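Mll8374 protein (Mesorhizobium loti, PDB 3B5E) probably hydrolyses carboxylic esters, as a serine carboxylesterase of the alpha/beta-hydrolase fold. Local coordinates at residues Leu33-Gly38 against Thr114-Ser119. Numbering follows the deposited sequence.
Sequences LFLLHG and TFLGYS. With EDO (1,2-ethanediol), chain I.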
loop_
_atom_site.group_PDB
_atom_site.type_symbol
_atom_site.label_atom_id
_atom_site.label_comp_id
_atom_site.label_asym_id
_atom_site.label_seq_id
_atom_site.Cartn_x
_atom_site.Cartn_y
_atom_site.Cartn_z
ATOM N N LEU A 33 7.285 -3.498 -6.942
ATOM C CA LEU A 33 6.221 -3.387 -5.948
ATOM C C LEU A 33 6.778 -2.685 -4.716
ATOM O O LEU A 33 7.790 -3.127 -4.130
ATOM C CB LEU A 33 5.684 -4.752 -5.505
ATOM C CG LEU A 33 4.648 -5.528 -6.330
ATOM C CD1 LEU A 33 5.122 -5.760 -7.741
ATOM C CD2 LEU A 33 4.372 -6.876 -5.649
ATOM N N PHE A 34 6.111 -1.607 -4.318
ATOM C CA PHE A 34 6.280 -1.013 -2.996
ATOM C C PHE A 34 5.309 -1.700 -2.047
ATOM O O PHE A 34 4.118 -1.814 -2.363
ATOM C CB PHE A 34 5.972 0.485 -3.002
ATOM C CG PHE A 34 7.036 1.330 -3.623
ATOM C CD1 PHE A 34 7.172 1.401 -5.002
ATOM C CD2 PHE A 34 7.876 2.084 -2.829
ATOM C CE1 PHE A 34 8.156 2.209 -5.584
ATOM C CE2 PHE A 34 8.851 2.895 -3.404
ATOM C CZ PHE A 34 8.981 2.967 -4.779
ATOM N N LEU A 35 5.834 -2.215 -0.942
ATOM C CA LEU A 35 5.081 -2.974 0.047
ATOM C C LEU A 35 4.980 -2.175 1.340
ATOM O O LEU A 35 5.999 -1.707 1.870
ATOM C CB LEU A 35 5.751 -4.319 0.317
ATOM C CG LEU A 35 6.197 -5.184 -0.851
ATOM C CD1 LEU A 35 6.847 -6.465 -0.263
ATOM C CD2 LEU A 35 5.050 -5.523 -1.738
ATOM N N LEU A 36 3.741 -2.004 1.840
ATOM C CA LEU A 36 3.467 -1.312 3.103
ATOM C C LEU A 36 2.648 -2.199 4.025
ATOM O O LEU A 36 1.438 -2.399 3.828
ATOM C CB LEU A 36 2.747 0.019 2.870
ATOM C CG LEU A 36 3.481 1.125 2.093
ATOM C CD1 LEU A 36 3.375 0.898 0.553
ATOM C CD2 LEU A 36 3.046 2.555 2.462
ATOM N N HIS A 37 3.331 -2.685 5.043
ATOM C CA HIS A 37 2.831 -3.617 6.040
ATOM C C HIS A 37 1.663 -3.103 6.904
ATOM O O HIS A 37 1.434 -1.913 7.020
ATOM C CB HIS A 37 4.026 -4.048 6.931
ATOM C CG HIS A 37 4.633 -2.927 7.729
ATOM N ND1 HIS A 37 4.041 -2.418 8.867
ATOM C CD2 HIS A 37 5.755 -2.187 7.530
ATOM C CE1 HIS A 37 4.769 -1.414 9.329
ATOM N NE2 HIS A 37 5.823 -1.259 8.544
ATOM N N GLY A 38 0.967 -4.043 7.550
ATOM C CA GLY A 38 -0.027 -3.719 8.553
ATOM C C GLY A 38 0.602 -3.207 9.837
ATOM O O GLY A 38 1.807 -3.359 10.074
ATOM N N THR A 114 3.657 -0.820 -8.641
ATOM C CA THR A 114 2.406 -1.025 -7.909
ATOM C C THR A 114 2.682 -0.788 -6.451
ATOM O O THR A 114 3.725 -1.204 -5.937
ATOM C CB THR A 114 1.852 -2.457 -8.043
ATOM O OG1 THR A 114 1.643 -2.741 -9.425
ATOM C CG2 THR A 114 0.491 -2.644 -7.243
ATOM N N PHE A 115 1.751 -0.095 -5.806
ATOM C CA PHE A 115 1.806 0.141 -4.380
ATOM C C PHE A 115 0.839 -0.856 -3.726
ATOM O O PHE A 115 -0.352 -0.765 -3.926
ATOM C CB PHE A 115 1.486 1.596 -4.069
ATOM C CG PHE A 115 2.571 2.536 -4.484
ATOM C CD1 PHE A 115 2.794 2.824 -5.827
ATOM C CD2 PHE A 115 3.418 3.108 -3.527
ATOM C CE1 PHE A 115 3.827 3.684 -6.212
ATOM C CE2 PHE A 115 4.453 3.947 -3.910
ATOM C CZ PHE A 115 4.656 4.236 -5.256
ATOM N N LEU A 116 1.396 -1.793 -2.959
ATOM C CA LEU A 116 0.648 -2.866 -2.282
ATOM C C LEU A 116 0.695 -2.657 -0.764
ATOM O O LEU A 116 1.751 -2.833 -0.142
ATOM C CB LEU A 116 1.223 -4.243 -2.674
ATOM C CG LEU A 116 0.714 -5.514 -1.948
ATOM C CD1 LEU A 116 -0.764 -5.832 -2.324
ATOM C CD2 LEU A 116 1.624 -6.735 -2.172
ATOM N N GLY A 117 -0.461 -2.311 -0.174
ATOM C CA GLY A 117 -0.583 -2.072 1.260
ATOM C C GLY A 117 -1.576 -3.022 1.895
ATOM O O GLY A 117 -2.561 -3.454 1.274
ATOM N N TYR A 118 -1.296 -3.354 3.135
ATOM C CA TYR A 118 -2.197 -4.106 3.994
ATOM C C TYR A 118 -2.650 -3.270 5.166
ATOM O O TYR A 118 -1.824 -2.791 5.968
ATOM C CB TYR A 118 -1.514 -5.366 4.481
ATOM C CG TYR A 118 -2.296 -6.164 5.516
ATOM C CD1 TYR A 118 -3.650 -6.432 5.352
ATOM C CD2 TYR A 118 -1.652 -6.672 6.655
ATOM C CE1 TYR A 118 -4.348 -7.169 6.284
ATOM C CE2 TYR A 118 -2.329 -7.397 7.592
ATOM C CZ TYR A 118 -3.695 -7.623 7.427
ATOM O OH TYR A 118 -4.370 -8.376 8.354
ATOM N N SER A 119 -3.977 -3.088 5.237
ATOM C CA SER A 119 -4.653 -2.472 6.368
ATOM C C SER A 119 -4.110 -1.031 6.576
ATOM O O SER A 119 -4.273 -0.204 5.682
ATOM C CB SER A 119 -4.558 -3.398 7.577
ATOM O OG SER A 119 -5.565 -3.100 8.517
HETATM C C1 EDO I . -7.523 -0.221 9.475
HETATM O O1 EDO I . -6.142 -0.535 9.498
HETATM C C2 EDO I . -8.250 -1.142 8.504
HETATM O O2 EDO I . -8.158 -0.743 7.119
#
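Phe34 and Leu36 bind the strand of Thr114-Tyr118 through four backbone hydrogen bonds between parallel strands. Phe34 N donates to Thr114 O (2.9 Å), and Phe34 O accepts Leu116 N (2.8 Å) in a nearly straight bond, 171° at the hydrogen. Leu36 N donates to Leu116 O, 2.9 Å away, and Leu36 O receives Tyr118 N at 3.0 Å. Leu33 and Leu35 turn their polar backbone atoms the other way, to Thr58, Val60 and Ala62 of the next strand, while Leu35 CA-H adds a weak contact to Leu116 O. With CG beside the backbone N in both residues, the Phe34 and Phe115 rings point the same way as an offset stack, planes at 6°, CE2 of Phe115 lying over the Phe34 face 3.7 Å from its CG. Were Phe34 replaced by alanine, the face of Phe115 would probably lose its stacking partner and a gap would open beside Leu110. These are central strands of an alpha/beta-hydrolase sheet, and the second runs into what looks like the nucleophile elbow, Gly117-Tyr118-Ser119 before helix 120-131. Ser119, with a positive phi (59°), the strained backbone of such a turn, is the probable nucleophile; its OG is hydrogen-bonded to His199 NE2 and lies 2.8 Å from O1 of an ethanediol. Tyr118 OH is hydrogen-bonded to His199 O. Beyond the strand, His37 ND1 donates in its ring plane to Gly38 O (2.7 Å), approaching from above the carbonyl plane, while His37 NE2 accepts from Gly64 N, and His37 O from Trp74 NE1.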